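Local coordinates for protein cortical-lytic enzyme (Bacillus cereus, PDB 4S3J) that cleaves partially degraded spore cortex peptidoglycan during germination as an N-acetylglucosaminidase, recognising its muramic acid delta-lactam residues, at residues Q164-I168 / I427-G431; E106-Q112 / G404-I410; E151-A156 / K209-R213. All blocks are in the same frame, centred on the assembly; numbering follows the deposited sequence.

Contact 1: Q164-I168 / I427-G431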
loop_
_atom_site.group_PDB
_atom_site.type_symbol
_atom_site.label_atom_id
_atom_site.label_comp_id
_atom_site.label_asym_id
_atom_site.label_seq_id
_atom_site.Cartn_x
_atom_site.Cartn_y
_atom_site.Cartn_z
ATOM N N GLN A 164 -5.709 4.566 -20.826
ATOM C CA GLN A 164 -6.867 5.437 -20.995
ATOM C C GLN A 164 -7.099 6.366 -19.801
ATOM O O GLN A 164 -7.824 7.349 -19.918
ATOM C CB GLN A 164 -8.123 4.601 -21.249
ATOM C CG GLN A 164 -8.142 3.896 -22.612
ATOM C CD GLN A 164 -7.826 4.824 -23.775
ATOM O OE1 GLN A 164 -7.020 4.490 -24.647
ATOM N NE2 GLN A 164 -8.458 5.993 -23.793
ATOM N N GLY A 165 -6.492 6.046 -18.659
ATOM C CA GLY A 165 -6.611 6.855 -17.458
ATOM C C GLY A 165 -5.341 7.612 -17.111
ATOM O O GLY A 165 -5.183 8.080 -15.979
ATOM N N GLN A 166 -4.439 7.707 -18.088
ATOM C CA GLN A 166 -3.148 8.372 -17.947
ATOM C C GLN A 166 -2.272 7.722 -16.872
ATOM O O GLN A 166 -1.326 8.328 -16.360
ATOM C CB GLN A 166 -3.352 9.859 -17.649
ATOM C CG GLN A 166 -3.957 10.610 -18.814
ATOM C CD GLN A 166 -5.462 10.430 -18.919
ATOM O OE1 GLN A 166 -5.970 9.992 -19.949
ATOM N NE2 GLN A 166 -6.181 10.775 -17.857
ATOM N N THR A 167 -2.580 6.469 -16.566
ATOM C CA THR A 167 -1.756 5.644 -15.697
ATOM C C THR A 167 -0.726 4.922 -16.554
ATOM O O THR A 167 -1.042 4.474 -17.648
ATOM C CB THR A 167 -2.625 4.627 -14.917
ATOM O OG1 THR A 167 -3.634 5.334 -14.195
ATOM C CG2 THR A 167 -1.800 3.790 -13.950
ATOM N N ILE A 168 0.503 4.832 -16.055
ATOM C CA ILE A 168 1.565 4.072 -16.728
ATOM C C ILE A 168 1.449 2.607 -16.365
ATOM O O ILE A 168 1.611 2.276 -15.201
ATOM C CB ILE A 168 2.983 4.520 -16.306
ATOM C CG1 ILE A 168 3.190 6.023 -16.486
ATOM C CG2 ILE A 168 4.049 3.659 -17.011
ATOM C CD1 ILE A 168 3.112 6.489 -17.868
ATOM N N ILE A 427 -2.010 13.564 -6.746
ATOM C CA ILE A 427 -1.526 12.307 -7.328
ATOM C C ILE A 427 -0.946 12.590 -8.711
ATOM O O ILE A 427 -1.641 13.065 -9.605
ATOM C CB ILE A 427 -2.653 11.260 -7.410
ATOM C CG1 ILE A 427 -3.174 10.970 -5.993
ATOM C CG2 ILE A 427 -2.188 10.004 -8.119
ATOM C CD1 ILE A 427 -4.402 10.160 -5.964
ATOM N N THR A 428 0.331 12.276 -8.876
ATOM C CA THR A 428 1.028 12.499 -10.129
ATOM C C THR A 428 0.490 11.597 -11.227
ATOM O O THR A 428 0.365 10.385 -11.038
ATOM C CB THR A 428 2.518 12.245 -9.945
ATOM O OG1 THR A 428 3.046 13.184 -9.004
ATOM C CG2 THR A 428 3.284 12.367 -11.270
ATOM N N LYS A 429 0.162 12.197 -12.367
ATOM C CA LYS A 429 -0.206 11.452 -13.564
ATOM C C LYS A 429 0.797 11.797 -14.656
ATOM O O LYS A 429 1.020 12.972 -14.948
ATOM C CB LYS A 429 -1.624 11.779 -14.019
ATOM C CG LYS A 429 -2.718 11.299 -13.076
ATOM C CD LYS A 429 -2.825 9.781 -13.092
ATOM C CE LYS A 429 -4.261 9.314 -13.157
ATOM N NZ LYS A 429 -4.364 7.843 -13.246
ATOM N N LYS A 430 1.412 10.776 -15.238
ATOM C CA LYS A 430 2.448 10.984 -16.230
ATOM C C LYS A 430 1.980 10.613 -17.629
ATOM O O LYS A 430 2.674 10.895 -18.607
ATOM C CB LYS A 430 3.699 10.183 -15.875
ATOM C CG LYS A 430 4.280 10.609 -14.554
ATOM C CD LYS A 430 5.732 10.235 -14.432
ATOM C CE LYS A 430 6.000 9.234 -13.356
ATOM N NZ LYS A 430 7.423 9.362 -12.920
ATOM N N GLY A 431 0.842 9.931 -17.716
ATOM C CA GLY A 431 0.232 9.566 -18.986
ATOM C C GLY A 431 -0.217 10.741 -19.841
ATOM O O GLY A 431 0.386 11.811 -19.845
HETATM O O HOH W 1 0.749 8.143 -14.585
#
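The side chain of Lys429 arches over the turn formed by Gly165, Gln166 and Thr167 and brings its ammonium group to the backbone there. Two bends, chi2 at -70° and chi3 at -136°, curl the chain back so that its methylenes pass the carbonyl of Gln166. Lys429 NZ donates to Gly165 O at 2.9 Å, reaching that carbonyl from a direction tilted out of its plane. The hydroxyl oxygen Thr167 OG1 lies 2.8 Å from the same NZ, the two side chains crossing at a slant. Leu133 O and Asn130 O also accept from the ammonium, while Thr167 OG1 has its strongest partner in Asn130 OD1. A long chain with a multiple donor at its end suits this cluster of oxygens.

The turn lies between helix 155-164 and strand 168-177 of the family 18 TIM barrel, and Gln166 is the C-prime residue of the Schellman motif that ends the helix, with phi at 61°. Against it runs the tail that follows strand 426-427, up to the last modelled residue. Gln166 O receives Gly431 N at 3.0 Å in a rather bent bond, and the CA-H of Gly431 adds a contact, its CA 3.3 Å from Gln166 O. Gly431 brings its CA within 3.7 Å of Gln166 CA, an approach open to glycine because a CB here would run into Gln166 CA. A water also donates to Gln166 O and accepts from Lys430 N, 2.8 Å from that nitrogen, so the carbonyl is gripped by two donors. Beside this polar seam, the buried Ile168 places CG1 4.2 Å from Lys430 CB and turns CD1 toward Gly431 N. The ammonium group of Lys430 leads away from the turn to a salt bridge with Glu106.

Contact 2: E106-Q112 / G404-I410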
loop_
_atom_site.group_PDB
_atom_site.type_symbol
_atom_site.label_atom_id
_atom_site.label_comp_id
_atom_site.label_asym_id
_atom_site.label_seq_id
_atom_site.Cartn_x
_atom_site.Cartn_y
_atom_site.Cartn_z
ATOM N N GLU A 106 3.586 9.811 -5.924
ATOM C CA GLU A 106 3.384 8.783 -6.935
ATOM C C GLU A 106 2.794 7.571 -6.242
ATOM O O GLU A 106 3.215 7.220 -5.142
ATOM C CB GLU A 106 4.685 8.434 -7.668
ATOM C CG GLU A 106 5.217 9.623 -8.463
ATOM C CD GLU A 106 6.282 9.289 -9.494
ATOM O OE1 GLU A 106 6.617 8.112 -9.668
ATOM O OE2 GLU A 106 6.761 10.229 -10.158
ATOM N N SER A 107 1.795 6.969 -6.878
ATOM C CA SER A 107 1.091 5.815 -6.335
ATOM C C SER A 107 1.181 4.658 -7.313
ATOM O O SER A 107 1.071 4.861 -8.512
ATOM C CB SER A 107 -0.374 6.173 -6.063
ATOM O OG SER A 107 -0.978 6.634 -7.258
ATOM N N ILE A 108 1.349 3.448 -6.781
ATOM C CA ILE A 108 1.333 2.221 -7.555
ATOM C C ILE A 108 0.302 1.291 -6.954
ATOM O O ILE A 108 0.123 1.303 -5.739
ATOM C CB ILE A 108 2.683 1.485 -7.538
ATOM C CG1 ILE A 108 3.808 2.412 -8.012
ATOM C CG2 ILE A 108 2.604 0.195 -8.368
ATOM C CD1 ILE A 108 5.165 1.894 -7.629
ATOM N N ALA A 109 -0.396 0.521 -7.778
ATOM C CA ALA A 109 -1.157 -0.623 -7.267
ATOM C C ALA A 109 -0.898 -1.864 -8.108
ATOM O O ALA A 109 -0.844 -1.792 -9.334
ATOM C CB ALA A 109 -2.635 -0.328 -7.236
ATOM N N TYR A 110 -0.774 -3.005 -7.435
ATOM C CA TYR A 110 -0.557 -4.288 -8.074
ATOM C C TYR A 110 -1.862 -5.025 -8.292
ATOM O O TYR A 110 -2.752 -4.969 -7.449
ATOM C CB TYR A 110 0.382 -5.159 -7.222
ATOM C CG TYR A 110 1.843 -4.775 -7.366
ATOM C CD1 TYR A 110 2.374 -3.681 -6.704
ATOM C CD2 TYR A 110 2.687 -5.510 -8.201
ATOM C CE1 TYR A 110 3.715 -3.324 -6.854
ATOM C CE2 TYR A 110 4.030 -5.152 -8.356
ATOM C CZ TYR A 110 4.534 -4.054 -7.674
ATOM O OH TYR A 110 5.859 -3.649 -7.809
ATOM N N LEU A 111 -1.949 -5.734 -9.418
ATOM C CA LEU A 111 -3.078 -6.590 -9.774
ATOM C C LEU A 111 -2.555 -7.994 -9.942
ATOM O O LEU A 111 -1.631 -8.198 -10.731
ATOM C CB LEU A 111 -3.734 -6.118 -11.080
ATOM C CG LEU A 111 -4.801 -6.994 -11.728
ATOM C CD1 LEU A 111 -6.056 -7.019 -10.859
ATOM C CD2 LEU A 111 -5.146 -6.536 -13.146
ATOM N N GLN A 112 -3.128 -8.954 -9.227
ATOM C CA GLN A 112 -2.687 -10.339 -9.299
ATOM C C GLN A 112 -3.886 -11.261 -9.360
ATOM O O GLN A 112 -4.354 -11.712 -8.321
ATOM C CB GLN A 112 -1.824 -10.701 -8.089
ATOM C CG GLN A 112 -1.312 -12.138 -8.144
ATOM C CD GLN A 112 -0.839 -12.665 -6.801
ATOM O OE1 GLN A 112 -1.489 -12.472 -5.770
ATOM N NE2 GLN A 112 0.313 -13.325 -6.809
ATOM N N GLY A 404 6.724 7.929 -2.847
ATOM C CA GLY A 404 5.398 7.415 -3.071
ATOM C C GLY A 404 5.048 6.185 -2.274
ATOM O O GLY A 404 5.706 5.845 -1.293
ATOM N N ILE A 405 3.963 5.546 -2.701
ATOM C CA ILE A 405 3.378 4.414 -2.002
ATOM C C ILE A 405 2.963 3.363 -3.042
ATOM O O ILE A 405 2.492 3.697 -4.128
ATOM C CB ILE A 405 2.169 4.879 -1.127
ATOM C CG1 ILE A 405 1.575 3.727 -0.317
ATOM C CG2 ILE A 405 1.102 5.518 -1.979
ATOM C CD1 ILE A 405 0.618 4.214 0.750
ATOM N N SER A 406 3.159 2.089 -2.707
ATOM C CA SER A 406 2.841 0.986 -3.589
ATOM C C SER A 406 1.924 -0.003 -2.889
ATOM O O SER A 406 2.301 -0.604 -1.894
ATOM C CB SER A 406 4.140 0.298 -4.045
ATOM O OG SER A 406 3.884 -0.807 -4.885
ATOM N N TYR A 407 0.726 -0.175 -3.432
ATOM C CA TYR A 407 -0.310 -0.974 -2.778
ATOM C C TYR A 407 -0.380 -2.421 -3.266
ATOM O O TYR A 407 -0.498 -2.667 -4.465
ATOM C CB TYR A 407 -1.650 -0.328 -3.012
ATOM C CG TYR A 407 -1.892 0.972 -2.286
ATOM C CD1 TYR A 407 -2.211 0.984 -0.919
ATOM C CD2 TYR A 407 -1.855 2.183 -2.948
ATOM C CE1 TYR A 407 -2.474 2.181 -0.253
ATOM C CE2 TYR A 407 -2.124 3.395 -2.284
ATOM C CZ TYR A 407 -2.429 3.384 -0.939
ATOM O OH TYR A 407 -2.729 4.552 -0.245
ATOM N N TRP A 408 -0.368 -3.366 -2.322
ATOM C CA TRP A 408 -0.651 -4.779 -2.588
ATOM C C TRP A 408 -1.958 -5.131 -1.859
ATOM O O TRP A 408 -1.959 -5.199 -0.621
ATOM C CB TRP A 408 0.468 -5.695 -2.092
ATOM C CG TRP A 408 0.264 -7.119 -2.555
ATOM C CD1 TRP A 408 -0.513 -8.072 -1.970
ATOM C CD2 TRP A 408 0.821 -7.724 -3.721
ATOM N NE1 TRP A 408 -0.463 -9.244 -2.691
ATOM C CE2 TRP A 408 0.343 -9.047 -3.777
ATOM C CE3 TRP A 408 1.671 -7.273 -4.732
ATOM C CZ2 TRP A 408 0.692 -9.930 -4.794
ATOM C CZ3 TRP A 408 2.014 -8.154 -5.743
ATOM C CH2 TRP A 408 1.522 -9.462 -5.766
ATOM N N LYS A 409 -3.070 -5.361 -2.554
ATOM C CA LYS A 409 -3.223 -5.397 -4.007
ATOM C C LYS A 409 -4.673 -5.047 -4.324
ATOM O O LYS A 409 -5.521 -5.020 -3.427
ATOM C CB LYS A 409 -2.879 -6.784 -4.589
ATOM C CG LYS A 409 -3.725 -7.924 -4.001
ATOM C CD LYS A 409 -3.486 -9.255 -4.749
ATOM C CE LYS A 409 -4.205 -10.402 -4.072
ATOM N NZ LYS A 409 -4.120 -11.677 -4.858
ATOM N N ILE A 410 -4.956 -4.804 -5.596
ATOM C CA ILE A 410 -6.309 -4.553 -6.080
ATOM C C ILE A 410 -7.189 -5.770 -5.789
ATOM O O ILE A 410 -6.752 -6.907 -5.906
ATOM C CB ILE A 410 -6.268 -4.218 -7.593
ATOM C CG1 ILE A 410 -5.552 -2.885 -7.808
ATOM C CG2 ILE A 410 -7.687 -4.185 -8.207
ATOM C CD1 ILE A 410 -5.178 -2.607 -9.250
HETATM O O HOH W 2 -5.416 -8.607 -7.486
HETATM O O HOH W 3 -6.554 -10.842 -6.327
#
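Tyr110 and Trp408 meet at the apolar centre, where Tyr110 CB lies 3.5 Å from Trp408 CE3. Their side chains cross at about a right angle, and the ring planes are inclined at 38°, an oblique pairing. The strands carrying them, 104-111 and 404-408, are the first and last of the TIM barrel, and their parallel pairing closes it. Ile108 and Ser406 point to the same face, where with Tyr110 they pack against Val280 of strand 278-281, Ile108 also touching Phe278. With chi1 at 179°, Ser406 swings OG away from its backbone N to the edge of the Tyr110 ring, 3.2 Å from Tyr110 CE1; a small serine leaves room for the broad ring.

On the other face Ala109 CB packs on Ile410 CG1 at 3.9 Å. Further along, Leu111 CD1 touches Ile410 CG2, and both residues reach helix 120-129.

Backbone bonds join the strands from Ile405 N to Glu106 O through Tyr110 N to Tyr407 O. A cis peptide bond before Lys409 then shifts the register, bringing Ile410 N to Tyr110 O at 2.9 Å. Such a cis bond after a tryptophan on the last strand is familiar in family 18 hydrolases. Here the Trp408 side chain is about 8 Å from that of Glu220, probably the proton donor.

At the polar edge the extended Gln112 directs its amide toward the indole, the planes 78° apart. Water bridges Gln112 N to Ile410 O. Extended beyond CG, Lys409 sends NZ to Gln112 OE1 at 2.9 Å, in the carbonyl plane and on a lone pair.

Contact 3: E151-A156 / K209-R213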
loop_
_atom_site.group_PDB
_atom_site.type_symbol
_atom_site.label_atom_id
_atom_site.label_comp_id
_atom_site.label_asym_id
_atom_site.label_seq_id
_atom_site.Cartn_x
_atom_site.Cartn_y
_atom_site.Cartn_z
ATOM N N GLU A 151 3.566 -14.402 -20.833
ATOM C CA GLU A 151 2.631 -13.290 -20.677
ATOM C C GLU A 151 1.414 -13.732 -19.873
ATOM O O GLU A 151 0.850 -14.802 -20.139
ATOM C CB GLU A 151 2.159 -12.767 -22.029
ATOM C CG GLU A 151 3.239 -12.192 -22.909
ATOM C CD GLU A 151 2.682 -11.292 -24.001
ATOM O OE1 GLU A 151 1.468 -10.993 -23.978
ATOM O OE2 GLU A 151 3.468 -10.880 -24.878
ATOM N N PRO A 152 0.972 -12.901 -18.917
ATOM C CA PRO A 152 -0.285 -13.185 -18.210
ATOM C C PRO A 152 -1.515 -12.899 -19.070
ATOM O O PRO A 152 -1.419 -12.171 -20.051
ATOM C CB PRO A 152 -0.233 -12.246 -17.011
ATOM C CG PRO A 152 0.615 -11.120 -17.451
ATOM C CD PRO A 152 1.645 -11.706 -18.379
ATOM N N THR A 153 -2.667 -13.453 -18.691
ATOM C CA THR A 153 -3.839 -13.371 -19.549
ATOM C C THR A 153 -4.351 -11.937 -19.665
ATOM O O THR A 153 -4.219 -11.153 -18.726
ATOM C CB THR A 153 -4.975 -14.294 -19.023
ATOM O OG1 THR A 153 -6.060 -14.299 -19.954
ATOM C CG2 THR A 153 -5.476 -13.845 -17.653
ATOM N N GLU A 154 -4.906 -11.598 -20.828
ATOM C CA GLU A 154 -5.585 -10.318 -21.048
ATOM C C GLU A 154 -4.690 -9.112 -20.754
ATOM O O GLU A 154 -5.154 -8.086 -20.240
ATOM C CB GLU A 154 -6.855 -10.267 -20.188
ATOM C CG GLU A 154 -7.810 -11.438 -20.441
ATOM C CD GLU A 154 -8.970 -11.482 -19.451
ATOM O OE1 GLU A 154 -9.685 -10.472 -19.307
ATOM O OE2 GLU A 154 -9.144 -12.533 -18.799
ATOM N N THR A 155 -3.407 -9.223 -21.098
ATOM C CA THR A 155 -2.467 -8.132 -20.846
ATOM C C THR A 155 -2.874 -6.867 -21.582
ATOM O O THR A 155 -2.813 -5.786 -21.018
ATOM C CB THR A 155 -1.018 -8.522 -21.240
ATOM O OG1 THR A 155 -0.536 -9.504 -20.320
ATOM C CG2 THR A 155 -0.091 -7.352 -21.144
ATOM N N ALA A 156 -3.286 -6.985 -22.841
ATOM C CA ALA A 156 -3.654 -5.800 -23.616
ATOM C C ALA A 156 -4.830 -5.064 -22.971
ATOM O O ALA A 156 -4.858 -3.833 -22.947
ATOM C CB ALA A 156 -3.986 -6.179 -25.051
ATOM N N LYS A 209 5.303 -2.874 -27.136
ATOM C CA LYS A 209 4.022 -3.378 -27.625
ATOM C C LYS A 209 2.819 -2.933 -26.766
ATOM O O LYS A 209 1.766 -2.599 -27.302
ATOM C CB LYS A 209 4.045 -4.904 -27.699
ATOM C CG LYS A 209 2.721 -5.511 -28.162
ATOM C CD LYS A 209 2.766 -7.018 -28.242
ATOM C CE LYS A 209 1.416 -7.578 -28.676
ATOM N NZ LYS A 209 1.413 -9.066 -28.739
ATOM N N TYR A 210 2.984 -2.886 -25.450
ATOM C CA TYR A 210 1.843 -2.634 -24.561
ATOM C C TYR A 210 1.856 -1.248 -23.928
ATOM O O TYR A 210 0.986 -0.936 -23.103
ATOM C CB TYR A 210 1.791 -3.690 -23.452
ATOM C CG TYR A 210 1.452 -5.075 -23.957
ATOM C CD1 TYR A 210 0.234 -5.332 -24.578
ATOM C CD2 TYR A 210 2.345 -6.126 -23.811
ATOM C CE1 TYR A 210 -0.079 -6.594 -25.042
ATOM C CE2 TYR A 210 2.043 -7.389 -24.272
ATOM C CZ TYR A 210 0.833 -7.622 -24.884
ATOM O OH TYR A 210 0.544 -8.891 -25.336
ATOM N N GLY A 211 2.818 -0.414 -24.305
ATOM C CA GLY A 211 2.897 0.940 -23.773
ATOM C C GLY A 211 3.340 0.957 -22.328
ATOM O O GLY A 211 3.022 1.877 -21.561
ATOM N N MET A 212 4.101 -0.064 -21.956
ATOM C CA MET A 212 4.577 -0.189 -20.592
ATOM C C MET A 212 5.877 0.585 -20.411
ATOM O O MET A 212 6.962 0.062 -20.658
ATOM C CB MET A 212 4.746 -1.658 -20.228
ATOM C CG MET A 212 3.425 -2.372 -19.999
ATOM S SD MET A 212 3.661 -4.165 -20.083
ATOM C CE MET A 212 2.049 -4.749 -19.595
ATOM N N ARG A 213 5.765 1.845 -20.002
ATOM C CA ARG A 213 6.929 2.724 -19.993
ATOM C C ARG A 213 7.818 2.580 -18.758
ATOM O O ARG A 213 8.872 3.198 -18.689
ATOM C CB ARG A 213 6.485 4.187 -20.171
ATOM C CG ARG A 213 5.915 4.474 -21.558
ATOM C CD ARG A 213 5.543 5.938 -21.740
ATOM N NE ARG A 213 4.247 6.279 -21.167
ATOM C CZ ARG A 213 3.838 7.523 -20.941
ATOM N NH1 ARG A 213 4.621 8.555 -21.219
ATOM N NH2 ARG A 213 2.644 7.745 -20.426
#
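Tyr210, Thr155 and Glu151 carry this contact, in which the aromatic ring is held by a methyl group over its face and a carboxylate at its rim. Thr155 CG2 sits 3.6 Å from the centroid of the Tyr210 ring, only 5° off the ring normal, a well-centred CH-pi contact. One rotamer, chi1 -70°, serves both branches of Thr155: it sets CG2 over the ring and OG1 beside the backbone N, where Thr155 OG1 donates to Pro152 O at 2.8 Å. That bond lies within the type II turn from Pro152 to Thr155 that leads into helix 155-164; threonine thus divides its two branches between turn and ring. Lys209 CG lies over the centre of the opposite face.

Tyr210 belongs to the last turn of helix 193-210, so the contact ties the end of one outer helix of the TIM barrel to the start of another. Ala156 CB, small enough for a close approach, lies 3.9 Å from Tyr210 CE1. Met212, beyond the helix, lays CE against Thr155 CG2 at 3.7 Å and reaches inward to Pro169 and Leu171 of strand 168-177.

Tyr210 OH donates to Glu151 OE1 at 2.7 Å, meeting it on the syn side with the carboxylate and ring planes 77° apart. This hydroxyl donor, together with Lys209 NZ 4.7 Å from Glu151 OE2, would stabilise the ionised carboxylate, though probably modestly, since Glu151 is exposed to solvent.

Along the chain the segments run 106-112, 151-156, 164-168, 209-213, 404-410 and 427-431. Contact 3 is nested inside the loop closed by contact 2, whereas contact 1 crosses both. Contact 2 is the seam of the barrel; contact 3 lies among outer helices, its centre about 17 Å from that of contact 2, with no touch. Contact 1 meets both. Its centre is about 14 Å from that of contact 2, where the tail touches strand 104-111, and about 16 Å from that of contact 3, where Arg213 lies beside Gly431. Contact 3 lies at the start of helix 155-164 and contact 1 just past its end; the tail thus joins the helix end to the closing strand pair.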